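Side-chain contacts in toll-like receptor 13 (Mus musculus, PDB 4Z0C), which recognises and binds bacterial 23S rRNA, and signals through MYD88 and TRAF6 to activate NF-kappa-B, cytokine secretion and the inflammatory response: residues R192-S197 and L207-N212; L243-L248 and G276-L281; E427-G432 and G442-L447; T578-S583 and S597-L602; F656-N661 and L670-W675. All blocks are in the same frame, centred on the assembly; numbering follows the deposited sequence.

In the fold
All five contacts lie in the leucine-rich repeat ectodomain, and no hydrogen bond between their paired segments appears in any of them; apolar groups do the joining. Contacts 1, 3, 4 and 5 are buried. In 1, 3 and 4 inward-facing apolar residues on or just after a concave strand meet the outer part of a coil, with rings from Phe196, Phe444 and Phe599; in contact 5 Phe656 and Val658 take this place and the partner is a helix of the C-terminal cap. Contact 2 involves no strand, is partly buried, and joins two loops about 17 Å, centre to centre, from contact 1. Contacts 4 and 5 are about 21 Å apart by their centres; residues of contact 4 touch the bound RNA.

Contact 1: R192-S197 and L207-N212; sequences RELNFS and LSASRN
Leu194 holds CG beside its backbone N and opposite its carbonyl carbon (chi1 -82°), a setting that brings CD2 up to Ala209 CB at 3.7 Å. Phe196 adopts a similar first torsion (-76°), and its ring extends toward Leu207, with CZ 4.2 Å from Leu207 CD1. These two apolar pairs lie inside the leucine-rich repeat solenoid: segment 192-197 belongs to the outer part of repeat 7, while in repeat 8 Leu207 on concave strand 206-208 and Ala209 just after it face inward. The contact therefore crosses from one coil to the next. Within the first segment, Leu194 CD2 also lies in the plane of the Phe196 ring at its edge, so the two side chains lie next to each other.

Leu207 also packs on Leu184 and Leu231 of the flanking concave strands. At the other end, Asn212 occupies the asparagine position of the repeat consensus; its OD1 accepts from Leu191 N, tying the two coils together by a polar bond next to the apolar one. Just after strand 206-208, N-acetylglucosamine residues of attached glycans touch Ser210 and Arg211. The backbone beyond Leu194 is shaped by an Asx turn: Asn195 OD1 receives Ser197 N from 40° above its carbonyl plane, and Ser197 OG in that plane, on a lone pair, at 2.9 Å.

Contact 2: L243-L248 and G276-L281; sequences LSAKHL and GNLPKL
Leu278 reaches Ala245 and Leu248 through a single methyl group. Starting from the backbone, its CB and CG are set back from segment 243-248; CG stands beside the backbone N, opposite the carbonyl carbon (chi1 -53°), and there the chain forks. CD1 leads off without meeting the other segment. Leu278 CD2 takes up the whole approach, lying 3.6 Å from Leu248 CB and 3.8 Å from Ala245 CB. Leu278 CD2 also comes within 3.3 Å of the carbonyl oxygen Leu248 O, a close van der Waals fit. One residue earlier, Asn277 puts its CB against Ala245 CB at 3.5 Å, so the alanine is covered by two successive residues.

Both segments are loops of the leucine-rich repeat solenoid away from its concave strands. Residues 245-247 form a short 3-10 turn, closed by Leu248 N bonding to Ala245 O, and Leu278 opens a type I turn that ends at Leu281. Repeat 10 lies between them in sequence. Gln249, just after the first segment, bridges them: its NE2 bonds to both Ala245 O and Asn277 O, while Leu243 and Leu281 each pack on Met254 of strand 253-255. Direct contact between the segments is thus purely van der Waals, and depends on the fit of small alkyl groups, while polar linkage is supplied by a neighbouring amide.

Contact 3: E427-G432 and G442-L447; sequences EVLDLG and GTFRPL
The extended backbone of strand 428-430 and the residue after it direct Leu429 and Leu431 toward two consecutive type I turns, Gly442 to Arg445 and Phe444 to Leu447, which present Phe444 and Leu447 in return. Leu429 has CG anti to its N (chi1 173°), and its CD2 reaches across to Leu447 CD1 at 3.9 Å, the two side chains crossing at about a right angle. Leu429 CD2 also comes to 4.2 Å from Phe444 CE1. Leu431 approaches this ring differently: its CD1 lies at the edge, near the ring plane, 4.2 Å from Phe444 CE1, and the leucine and phenylalanine run past each other in opposite directions. One face of the ring is taken up by the preceding residue, with Thr443 CG2 3.8 Å above its centre.

The arrangement is the hydrophobic interior of one leucine-rich repeat coil, repeat 17, in which concave strand and outer turns share the same core. Where the strand ends, an Asx turn bends the chain: Gly432 N donates to Asp430 OD1 on its anti side at 3.0 Å, 31° out of the carboxylate plane. The oxygen of Leu431 is held by the side chains of Asn434 and, in the next coil, Asn458. Leu429 lies between Leu405 of strand 404-406 and Leu453 of strand 452-454; Leu453 also touches Phe444, and Phe420 of a preceding loop packs on Leu447.

Contact 4: T578-S583 and S597-L602; sequences TKLDIS and SLFQNL
Leu580 and Phe599 form the tight part of this contact: Leu580 CD2 meets the edge of the phenylalanine ring, near its plane, 3.6 Å from Phe599 CE1, with the two side chains at about a right angle. With CG anti to the backbone N (chi1 173°), Leu580 extends from strand 579-581 into the interior of the leucine-rich repeat coil, and Phe599 arrives from the outer turns. Toward Leu602 the packing is looser, its CD1 lying 4.5 Å from Leu580 CD2. Ile582 points the same way, but its CD1 comes no nearer than 5.5 Å, to Phe599 CZ.

The other face of the strand and the turn after it have an entirely different character, because they carry ligand. Asp581 OD2 accepts a hydrogen bond from N6 of an adenine in the bound RNA, Ser583 packs on a guanine base, and Lys579 lies on a sugar. The same aspartate shapes the strand end in an Asx turn: its OD1 takes Ser583 N at 3.0 Å, from 48° out of the carboxylate plane, which is consistent with holding in place the carboxylate that bonds the adenine.

Strand 579-581 runs parallel between strands 555-557 and 607-609, whose Leu608 packs beside Leu580. Phe571 of an earlier loop touches Leu580 and Leu598, while Met622 and Leu626 of the following coil lie against Phe599.

Contact 5: F656-N661 and L670-W675; sequences FDVYGN and LWFKNW
Phe672 of the C-terminal cap (LRRCT) helix meets Phe656 and Val658, at the end of the last concave strand of the leucine-rich repeat solenoid. Taken in order, the helix begins with Leu670, which touches Asp706, and Trp671, which rests on Gln644. Phe672 then points at the strand, its CG anti to the backbone N (chi1 177°); CE1 lies 3.7 Å from Phe656 CE2 and CZ 3.8 Å from Val658 CG1. The two phenylalanines are inclined to each other, whereas Val658 comes at Phe672 from the opposite direction. Ile642 also packs on Phe672. Lys673 and Asn674 follow, and Asn674 ND2 bonds to Asp706 OD2. Trp675 comes back toward the strand, but its CZ3 stays 4.9 Å from Phe656 CD2. This cap helix thus packs on the apolar side of the last strand, 655-657, through Phe672. Within the helix the two indoles overlap: Trp671 CH2 stands 3.7 Å above the plane of the Trp675 ring, offset toward its rim.

Contact 1: R192-S197 and L207-N212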
# COMPACT_ATOMS: atom_id res chain seq x y z
N ARG A 192 42.35 -23.43 -16.27
CA ARG A 192 42.62 -24.86 -16.43
C ARG A 192 43.70 -25.28 -15.46
O ARG A 192 43.93 -26.46 -15.25
CB ARG A 192 43.07 -25.19 -17.85
CG ARG A 192 42.04 -24.90 -18.93
CD ARG A 192 41.26 -26.13 -19.34
NE ARG A 192 40.27 -25.81 -20.36
CZ ARG A 192 40.51 -25.77 -21.67
NH1 ARG A 192 39.55 -25.45 -22.52
NH2 ARG A 192 41.73 -26.03 -22.12
N GLU A 193 44.36 -24.30 -14.84
CA GLU A 193 45.48 -24.61 -13.95
C GLU A 193 45.52 -23.68 -12.74
O GLU A 193 45.03 -22.55 -12.78
CB GLU A 193 46.80 -24.48 -14.72
CG GLU A 193 47.41 -23.07 -14.63
CD GLU A 193 48.45 -22.77 -15.70
OE1 GLU A 193 48.06 -22.64 -16.88
OE2 GLU A 193 49.64 -22.63 -15.35
N LEU A 194 46.13 -24.16 -11.66
CA LEU A 194 46.40 -23.33 -10.49
C LEU A 194 47.88 -23.44 -10.11
O LEU A 194 48.22 -23.54 -8.93
CB LEU A 194 45.50 -23.74 -9.32
CG LEU A 194 44.08 -23.16 -9.33
CD1 LEU A 194 43.23 -23.71 -8.20
CD2 LEU A 194 44.13 -21.64 -9.26
N ASN A 195 48.74 -23.42 -11.12
CA ASN A 195 50.18 -23.56 -10.92
C ASN A 195 50.87 -22.19 -10.80
O ASN A 195 51.10 -21.52 -11.80
CB ASN A 195 50.77 -24.36 -12.09
CG ASN A 195 52.27 -24.56 -11.98
OD1 ASN A 195 52.91 -24.18 -10.99
ND2 ASN A 195 52.86 -25.16 -13.02
N PHE A 196 51.20 -21.78 -9.58
CA PHE A 196 51.80 -20.46 -9.38
C PHE A 196 53.34 -20.45 -9.22
O PHE A 196 53.88 -19.54 -8.61
CB PHE A 196 51.17 -19.74 -8.17
CG PHE A 196 49.79 -19.19 -8.43
CD1 PHE A 196 48.68 -20.01 -8.39
CD2 PHE A 196 49.61 -17.85 -8.70
CE1 PHE A 196 47.41 -19.51 -8.61
CE2 PHE A 196 48.33 -17.34 -8.94
CZ PHE A 196 47.23 -18.18 -8.89
N SER A 197 54.03 -21.45 -9.76
CA SER A 197 55.51 -21.53 -9.70
C SER A 197 56.23 -20.24 -10.09
O SER A 197 56.95 -19.66 -9.28
CB SER A 197 56.00 -22.65 -10.62
OG SER A 197 55.68 -23.92 -10.08
N LEU A 207 43.36 -15.46 -1.84
CA LEU A 207 43.30 -15.88 -3.23
C LEU A 207 41.96 -16.49 -3.53
O LEU A 207 41.46 -17.32 -2.78
CB LEU A 207 44.37 -16.92 -3.53
CG LEU A 207 44.29 -17.58 -4.92
CD1 LEU A 207 44.55 -16.58 -6.04
CD2 LEU A 207 45.21 -18.83 -5.03
N SER A 208 41.37 -16.09 -4.65
CA SER A 208 40.15 -16.75 -5.10
C SER A 208 40.30 -17.31 -6.50
O SER A 208 40.79 -16.62 -7.39
CB SER A 208 38.94 -15.80 -5.04
OG SER A 208 37.81 -16.47 -5.57
N ALA A 209 39.89 -18.55 -6.68
CA ALA A 209 39.83 -19.13 -8.02
C ALA A 209 38.45 -19.72 -8.21
O ALA A 209 38.26 -20.63 -9.01
CB ALA A 209 40.92 -20.19 -8.21
N SER A 210 37.48 -19.18 -7.48
CA SER A 210 36.11 -19.67 -7.48
C SER A 210 35.41 -19.58 -8.85
O SER A 210 35.74 -18.74 -9.67
CB SER A 210 35.30 -18.94 -6.41
OG SER A 210 34.40 -18.04 -7.02
N ARG A 211 34.47 -20.50 -9.09
CA ARG A 211 33.64 -20.53 -10.29
C ARG A 211 34.43 -20.52 -11.60
O ARG A 211 34.18 -19.69 -12.47
CB ARG A 211 32.65 -19.35 -10.29
CG ARG A 211 31.89 -19.15 -8.98
CD ARG A 211 31.30 -17.74 -8.89
NE ARG A 211 30.07 -17.68 -9.67
CZ ARG A 211 29.97 -17.15 -10.88
NH1 ARG A 211 31.03 -16.60 -11.47
NH2 ARG A 211 28.80 -17.17 -11.50
N ASN A 212 35.33 -21.48 -11.78
CA ASN A 212 36.21 -21.48 -12.95
C ASN A 212 35.97 -22.50 -14.07
O ASN A 212 36.90 -22.83 -14.79
CB ASN A 212 37.69 -21.49 -12.54
CG ASN A 212 38.27 -20.09 -12.39
OD1 ASN A 212 38.76 -19.50 -13.35
ND2 ASN A 212 38.23 -19.57 -11.17

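Contact 2: L243-L248 and G276-L281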
# COMPACT_ATOMS: atom_id res chain seq x y z
N LEU A 243 46.07 -30.94 -3.93
CA LEU A 243 46.28 -29.83 -3.02
C LEU A 243 47.23 -30.41 -1.99
O LEU A 243 47.19 -31.59 -1.69
CB LEU A 243 44.95 -29.42 -2.38
CG LEU A 243 44.47 -27.97 -2.30
CD1 LEU A 243 45.02 -27.08 -3.41
CD2 LEU A 243 42.95 -27.97 -2.33
N SER A 244 48.10 -29.58 -1.46
CA SER A 244 49.07 -30.06 -0.49
C SER A 244 49.05 -29.24 0.80
O SER A 244 49.30 -28.04 0.77
CB SER A 244 50.46 -30.07 -1.12
OG SER A 244 51.46 -29.88 -0.13
N ALA A 245 48.81 -29.90 1.92
CA ALA A 245 48.79 -29.21 3.21
C ALA A 245 50.12 -28.54 3.55
O ALA A 245 50.16 -27.56 4.29
CB ALA A 245 48.40 -30.19 4.31
N LYS A 246 51.22 -29.05 3.02
CA LYS A 246 52.53 -28.45 3.28
C LYS A 246 52.62 -27.05 2.72
O LYS A 246 53.31 -26.19 3.28
CB LYS A 246 53.67 -29.32 2.72
CG LYS A 246 54.38 -30.12 3.80
CD LYS A 246 55.76 -29.53 4.16
CE LYS A 246 55.73 -28.00 4.44
NZ LYS A 246 55.06 -27.62 5.72
N HIS A 247 51.93 -26.81 1.61
CA HIS A 247 51.94 -25.49 1.00
C HIS A 247 50.88 -24.55 1.56
O HIS A 247 50.75 -23.42 1.09
CB HIS A 247 51.81 -25.63 -0.51
CG HIS A 247 52.94 -26.37 -1.15
ND1 HIS A 247 52.78 -27.18 -2.25
CD2 HIS A 247 54.26 -26.43 -0.83
CE1 HIS A 247 53.95 -27.70 -2.59
NE2 HIS A 247 54.86 -27.25 -1.74
N LEU A 248 50.13 -25.00 2.57
CA LEU A 248 49.01 -24.22 3.11
C LEU A 248 49.02 -24.11 4.63
O LEU A 248 47.97 -24.11 5.26
CB LEU A 248 47.68 -24.85 2.67
CG LEU A 248 47.50 -24.94 1.15
CD1 LEU A 248 46.38 -25.91 0.75
CD2 LEU A 248 47.27 -23.55 0.55
N GLY A 276 42.70 -31.86 7.84
CA GLY A 276 43.28 -32.33 9.09
C GLY A 276 44.72 -31.90 9.31
O GLY A 276 45.20 -31.89 10.45
N ASN A 277 45.40 -31.53 8.24
CA ASN A 277 46.80 -31.08 8.33
C ASN A 277 47.01 -29.57 8.18
O ASN A 277 48.11 -29.13 7.87
CB ASN A 277 47.66 -31.83 7.34
CG ASN A 277 47.87 -33.27 7.73
OD1 ASN A 277 48.30 -33.57 8.85
ND2 ASN A 277 47.51 -34.19 6.84
N LEU A 278 45.95 -28.79 8.38
CA LEU A 278 46.07 -27.34 8.33
C LEU A 278 45.82 -26.78 9.73
O LEU A 278 44.68 -26.55 10.12
CB LEU A 278 45.07 -26.78 7.33
CG LEU A 278 45.17 -27.44 5.95
CD1 LEU A 278 43.99 -27.03 5.07
CD2 LEU A 278 46.49 -27.08 5.29
N PRO A 279 46.90 -26.57 10.49
CA PRO A 279 46.79 -26.29 11.93
C PRO A 279 46.22 -24.90 12.25
O PRO A 279 45.89 -24.63 13.41
CB PRO A 279 48.24 -26.42 12.42
CG PRO A 279 49.07 -26.09 11.22
CD PRO A 279 48.31 -26.65 10.04
N LYS A 280 46.12 -24.03 11.25
CA LYS A 280 45.61 -22.69 11.50
C LYS A 280 44.18 -22.52 10.95
O LYS A 280 43.57 -21.46 11.10
CB LYS A 280 46.55 -21.65 10.90
CG LYS A 280 47.89 -21.52 11.61
CD LYS A 280 47.70 -21.01 13.02
CE LYS A 280 48.45 -19.70 13.25
NZ LYS A 280 48.12 -19.11 14.58
N LEU A 281 43.65 -23.55 10.31
CA LEU A 281 42.34 -23.48 9.69
C LEU A 281 41.26 -23.28 10.75
O LEU A 281 41.16 -24.06 11.69
CB LEU A 281 42.06 -24.75 8.89
CG LEU A 281 40.73 -24.73 8.14
CD1 LEU A 281 40.78 -23.77 6.95
CD2 LEU A 281 40.31 -26.13 7.70

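Contact 3: E427-G432 and G442-L447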
# COMPACT_ATOMS: atom_id res chain seq x y z
N GLU A 427 18.55 -6.89 22.46
CA GLU A 427 18.76 -5.49 22.12
C GLU A 427 18.06 -5.15 20.82
O GLU A 427 17.62 -4.03 20.61
CB GLU A 427 20.27 -5.15 22.05
CG GLU A 427 20.99 -5.17 23.41
CD GLU A 427 22.52 -4.98 23.32
OE1 GLU A 427 23.07 -4.89 22.19
OE2 GLU A 427 23.18 -4.91 24.38
N VAL A 428 17.97 -6.13 19.92
CA VAL A 428 17.34 -5.92 18.63
C VAL A 428 16.38 -7.07 18.35
O VAL A 428 16.77 -8.25 18.40
CB VAL A 428 18.36 -5.89 17.49
CG1 VAL A 428 17.65 -5.66 16.16
CG2 VAL A 428 19.40 -4.82 17.73
N LEU A 429 15.13 -6.74 18.05
CA LEU A 429 14.15 -7.75 17.71
C LEU A 429 13.47 -7.45 16.38
O LEU A 429 12.77 -6.44 16.24
CB LEU A 429 13.13 -7.90 18.83
CG LEU A 429 11.94 -8.82 18.53
CD1 LEU A 429 12.38 -10.25 18.19
CD2 LEU A 429 11.02 -8.80 19.73
N ASP A 430 13.67 -8.33 15.40
CA ASP A 430 13.13 -8.08 14.07
C ASP A 430 11.93 -8.98 13.79
O ASP A 430 12.08 -10.18 13.54
CB ASP A 430 14.20 -8.28 13.00
CG ASP A 430 13.78 -7.73 11.64
OD1 ASP A 430 12.60 -7.30 11.48
OD2 ASP A 430 14.61 -7.75 10.70
N LEU A 431 10.73 -8.37 13.82
CA LEU A 431 9.49 -9.11 13.56
C LEU A 431 8.86 -8.65 12.27
O LEU A 431 7.67 -8.85 12.04
CB LEU A 431 8.49 -8.94 14.71
CG LEU A 431 8.85 -9.85 15.87
CD1 LEU A 431 8.26 -9.34 17.18
CD2 LEU A 431 8.34 -11.24 15.55
N GLY A 432 9.68 -8.01 11.45
CA GLY A 432 9.23 -7.47 10.19
C GLY A 432 8.67 -8.51 9.24
O GLY A 432 9.06 -9.66 9.28
N GLY A 442 1.66 -5.90 27.09
CA GLY A 442 2.75 -6.58 27.76
C GLY A 442 3.55 -7.55 26.92
O GLY A 442 4.38 -8.28 27.47
N THR A 443 3.30 -7.58 25.61
CA THR A 443 3.96 -8.55 24.74
C THR A 443 5.49 -8.49 24.86
O THR A 443 6.14 -9.52 24.79
CB THR A 443 3.54 -8.42 23.26
OG1 THR A 443 2.17 -8.81 23.11
CG2 THR A 443 4.40 -9.32 22.36
N PHE A 444 6.03 -7.29 25.06
CA PHE A 444 7.48 -7.09 25.13
C PHE A 444 7.95 -6.69 26.54
O PHE A 444 9.06 -6.21 26.70
CB PHE A 444 7.95 -6.02 24.12
CG PHE A 444 7.32 -6.16 22.77
CD1 PHE A 444 7.77 -7.12 21.88
CD2 PHE A 444 6.27 -5.34 22.39
CE1 PHE A 444 7.19 -7.27 20.63
CE2 PHE A 444 5.68 -5.47 21.14
CZ PHE A 444 6.15 -6.44 20.26
N ARG A 445 7.09 -6.86 27.54
CA ARG A 445 7.43 -6.53 28.93
C ARG A 445 8.79 -7.03 29.43
O ARG A 445 9.50 -6.27 30.10
CB ARG A 445 6.34 -7.00 29.90
CG ARG A 445 5.47 -5.90 30.45
CD ARG A 445 5.50 -5.88 31.98
NE ARG A 445 6.70 -5.23 32.50
CZ ARG A 445 6.79 -3.94 32.80
NH1 ARG A 445 5.74 -3.14 32.63
NH2 ARG A 445 7.93 -3.44 33.27
N PRO A 446 9.16 -8.30 29.13
CA PRO A 446 10.45 -8.79 29.62
C PRO A 446 11.68 -8.16 28.98
O PRO A 446 12.74 -8.23 29.57
CB PRO A 446 10.42 -10.28 29.26
CG PRO A 446 8.98 -10.61 29.09
CD PRO A 446 8.37 -9.38 28.53
N LEU A 447 11.53 -7.57 27.80
CA LEU A 447 12.68 -7.09 27.03
C LEU A 447 13.23 -5.75 27.52
O LEU A 447 13.25 -4.76 26.77
CB LEU A 447 12.32 -7.04 25.55
CG LEU A 447 11.74 -8.37 25.06
CD1 LEU A 447 11.42 -8.34 23.57
CD2 LEU A 447 12.70 -9.51 25.39

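Contact 4: T578-S583 and S597-L602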
# COMPACT_ATOMS: atom_id res chain seq x y z
N THR A 578 14.90 20.84 13.17
CA THR A 578 16.08 21.09 12.35
C THR A 578 15.82 20.81 10.87
O THR A 578 16.36 21.49 9.99
CB THR A 578 17.24 20.24 12.90
OG1 THR A 578 18.04 21.05 13.77
CG2 THR A 578 18.10 19.64 11.79
N LYS A 579 15.02 19.78 10.60
CA LYS A 579 14.66 19.40 9.23
C LYS A 579 13.17 19.08 9.12
O LYS A 579 12.64 18.31 9.92
CB LYS A 579 15.44 18.18 8.80
CG LYS A 579 15.01 17.60 7.47
CD LYS A 579 15.97 16.49 7.03
CE LYS A 579 15.59 15.96 5.66
NZ LYS A 579 16.49 14.86 5.21
N LEU A 580 12.52 19.65 8.11
CA LEU A 580 11.11 19.41 7.81
C LEU A 580 10.95 19.07 6.33
O LEU A 580 11.43 19.79 5.48
CB LEU A 580 10.27 20.65 8.14
CG LEU A 580 8.81 20.56 7.70
CD1 LEU A 580 8.19 19.42 8.44
CD2 LEU A 580 8.08 21.86 7.98
N ASP A 581 10.29 17.95 6.03
CA ASP A 581 9.97 17.62 4.64
C ASP A 581 8.46 17.37 4.43
O ASP A 581 7.87 16.48 5.05
CB ASP A 581 10.78 16.41 4.18
CG ASP A 581 10.53 16.04 2.72
OD1 ASP A 581 9.40 15.65 2.36
OD2 ASP A 581 11.48 16.08 1.92
N ILE A 582 7.86 18.18 3.56
CA ILE A 582 6.48 18.00 3.12
C ILE A 582 6.43 18.04 1.60
O ILE A 582 5.79 18.92 0.99
CB ILE A 582 5.55 19.07 3.67
CG1 ILE A 582 5.89 19.34 5.14
CG2 ILE A 582 4.11 18.62 3.53
CD1 ILE A 582 5.02 20.36 5.80
N SER A 583 7.14 17.10 0.99
CA SER A 583 7.24 17.03 -0.46
C SER A 583 6.33 15.96 -1.01
O SER A 583 5.96 15.04 -0.30
CB SER A 583 8.69 16.73 -0.86
OG SER A 583 9.57 17.67 -0.26
N SER A 597 1.15 31.67 9.10
CA SER A 597 2.16 31.83 10.14
C SER A 597 2.63 30.50 10.75
O SER A 597 3.15 30.49 11.87
CB SER A 597 1.64 32.75 11.24
OG SER A 597 0.35 32.36 11.69
N LEU A 598 2.47 29.40 10.01
CA LEU A 598 2.81 28.06 10.50
C LEU A 598 4.28 27.89 10.93
O LEU A 598 4.57 27.20 11.92
CB LEU A 598 2.47 27.02 9.42
CG LEU A 598 2.62 25.53 9.77
CD1 LEU A 598 1.62 25.12 10.83
CD2 LEU A 598 2.46 24.72 8.51
N PHE A 599 5.19 28.53 10.20
CA PHE A 599 6.63 28.38 10.45
C PHE A 599 7.20 29.36 11.48
O PHE A 599 8.42 29.45 11.64
CB PHE A 599 7.42 28.54 9.15
CG PHE A 599 7.10 27.51 8.11
CD1 PHE A 599 7.11 26.18 8.43
CD2 PHE A 599 6.79 27.89 6.82
CE1 PHE A 599 6.82 25.23 7.46
CE2 PHE A 599 6.51 26.95 5.85
CZ PHE A 599 6.52 25.62 6.17
N GLN A 600 6.35 30.10 12.17
CA GLN A 600 6.82 31.17 13.06
C GLN A 600 7.76 30.75 14.17
O GLN A 600 8.66 31.49 14.55
CB GLN A 600 5.65 31.92 13.66
CG GLN A 600 5.15 33.04 12.79
CD GLN A 600 4.15 33.90 13.51
OE1 GLN A 600 3.38 33.41 14.35
NE2 GLN A 600 4.17 35.19 13.22
N ASN A 601 7.56 29.57 14.73
CA ASN A 601 8.38 29.17 15.86
C ASN A 601 9.61 28.35 15.49
O ASN A 601 10.44 28.02 16.35
CB ASN A 601 7.53 28.44 16.89
CG ASN A 601 6.99 29.38 17.92
OD1 ASN A 601 6.06 30.13 17.65
ND2 ASN A 601 7.58 29.36 19.11
N LEU A 602 9.73 28.03 14.21
CA LEU A 602 10.77 27.14 13.76
C LEU A 602 12.05 27.93 13.54
O LEU A 602 12.56 28.02 12.42
CB LEU A 602 10.34 26.37 12.51
CG LEU A 602 9.04 25.57 12.57
CD1 LEU A 602 8.85 24.74 11.30
CD2 LEU A 602 8.99 24.68 13.82

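Contact 5: F656-N661 and L670-W675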
# COMPACT_ATOMS: atom_id res chain seq x y z
N PHE A 656 19.32 27.10 -2.33
CA PHE A 656 17.94 27.48 -2.64
C PHE A 656 17.60 26.89 -3.99
O PHE A 656 18.19 27.28 -5.00
CB PHE A 656 17.78 29.00 -2.65
CG PHE A 656 16.42 29.46 -3.12
CD1 PHE A 656 15.31 29.37 -2.28
CD2 PHE A 656 16.26 30.02 -4.38
CE1 PHE A 656 14.06 29.81 -2.69
CE2 PHE A 656 15.01 30.46 -4.80
CZ PHE A 656 13.90 30.35 -3.95
N ASP A 657 16.67 25.94 -3.99
CA ASP A 657 16.49 25.06 -5.13
C ASP A 657 15.15 25.34 -5.75
O ASP A 657 14.10 25.09 -5.15
CB ASP A 657 16.56 23.61 -4.67
CG ASP A 657 16.60 22.63 -5.83
OD1 ASP A 657 16.19 23.01 -6.95
OD2 ASP A 657 17.02 21.49 -5.60
N VAL A 658 15.19 25.85 -6.98
CA VAL A 658 13.98 26.22 -7.69
C VAL A 658 14.04 25.64 -9.11
O VAL A 658 13.39 26.12 -10.04
CB VAL A 658 13.77 27.75 -7.62
CG1 VAL A 658 14.74 28.48 -8.55
CG2 VAL A 658 12.32 28.12 -7.88
N TYR A 659 14.83 24.59 -9.22
CA TYR A 659 14.89 23.75 -10.41
C TYR A 659 13.54 23.06 -10.66
O TYR A 659 12.80 22.79 -9.73
CB TYR A 659 16.00 22.72 -10.21
CG TYR A 659 16.11 21.64 -11.27
CD1 TYR A 659 16.46 21.96 -12.59
CD2 TYR A 659 15.92 20.30 -10.94
CE1 TYR A 659 16.58 20.97 -13.55
CE2 TYR A 659 16.05 19.30 -11.89
CZ TYR A 659 16.37 19.64 -13.19
OH TYR A 659 16.48 18.65 -14.13
N GLY A 660 13.24 22.78 -11.92
CA GLY A 660 12.00 22.12 -12.28
C GLY A 660 10.77 23.00 -12.10
O GLY A 660 9.67 22.48 -11.94
N ASN A 661 10.95 24.32 -12.08
CA ASN A 661 9.81 25.24 -11.99
C ASN A 661 9.45 25.88 -13.33
O ASN A 661 9.84 25.39 -14.39
CB ASN A 661 10.03 26.28 -10.90
CG ASN A 661 9.74 25.73 -9.52
OD1 ASN A 661 8.71 26.02 -8.94
ND2 ASN A 661 10.62 24.88 -9.02
N LEU A 670 13.56 39.86 -12.69
CA LEU A 670 14.81 40.58 -12.93
C LEU A 670 15.69 40.60 -11.69
O LEU A 670 16.86 40.30 -11.79
CB LEU A 670 14.57 42.00 -13.46
CG LEU A 670 15.86 42.79 -13.70
CD1 LEU A 670 16.71 42.06 -14.73
CD2 LEU A 670 15.58 44.22 -14.15
N TRP A 671 15.13 40.92 -10.53
CA TRP A 671 15.96 40.88 -9.32
C TRP A 671 16.56 39.48 -9.08
O TRP A 671 17.76 39.34 -8.78
CB TRP A 671 15.20 41.33 -8.06
CG TRP A 671 16.08 41.12 -6.85
CD1 TRP A 671 17.05 41.97 -6.38
CD2 TRP A 671 16.11 39.97 -5.99
NE1 TRP A 671 17.67 41.43 -5.27
CE2 TRP A 671 17.11 40.20 -5.01
CE3 TRP A 671 15.39 38.77 -5.94
CZ2 TRP A 671 17.40 39.27 -4.00
CZ3 TRP A 671 15.68 37.85 -4.93
CH2 TRP A 671 16.67 38.11 -3.98
N PHE A 672 15.73 38.44 -9.22
CA PHE A 672 16.17 37.07 -8.96
C PHE A 672 17.31 36.64 -9.89
O PHE A 672 18.32 36.13 -9.43
CB PHE A 672 15.00 36.07 -9.04
CG PHE A 672 15.43 34.62 -8.85
CD1 PHE A 672 15.76 34.14 -7.59
CD2 PHE A 672 15.53 33.77 -9.94
CE1 PHE A 672 16.15 32.83 -7.41
CE2 PHE A 672 15.93 32.45 -9.78
CZ PHE A 672 16.24 31.98 -8.51
N LYS A 673 17.14 36.87 -11.19
CA LYS A 673 18.13 36.50 -12.20
C LYS A 673 19.52 37.08 -11.92
O LYS A 673 20.52 36.38 -12.02
CB LYS A 673 17.64 36.93 -13.58
CG LYS A 673 18.73 37.05 -14.63
CD LYS A 673 18.22 37.89 -15.80
CE LYS A 673 19.32 38.22 -16.81
NZ LYS A 673 20.24 39.30 -16.32
N ASN A 674 19.57 38.37 -11.57
CA ASN A 674 20.84 39.01 -11.24
C ASN A 674 21.44 38.54 -9.92
O ASN A 674 22.65 38.30 -9.83
CB ASN A 674 20.69 40.53 -11.26
CG ASN A 674 20.57 41.07 -12.66
OD1 ASN A 674 21.22 40.59 -13.58
ND2 ASN A 674 19.67 42.03 -12.85
N TRP A 675 20.59 38.41 -8.90
CA TRP A 675 21.04 38.02 -7.57
C TRP A 675 21.49 36.55 -7.56
O TRP A 675 22.49 36.21 -6.93
CB TRP A 675 19.93 38.24 -6.53
CG TRP A 675 20.25 37.62 -5.19
CD1 TRP A 675 20.98 38.19 -4.18
CD2 TRP A 675 19.88 36.31 -4.73
NE1 TRP A 675 21.08 37.31 -3.12
CE2 TRP A 675 20.40 36.16 -3.42
CE3 TRP A 675 19.14 35.26 -5.28
CZ2 TRP A 675 20.22 35.00 -2.67
CZ3 TRP A 675 18.96 34.10 -4.53
CH2 TRP A 675 19.50 33.98 -3.24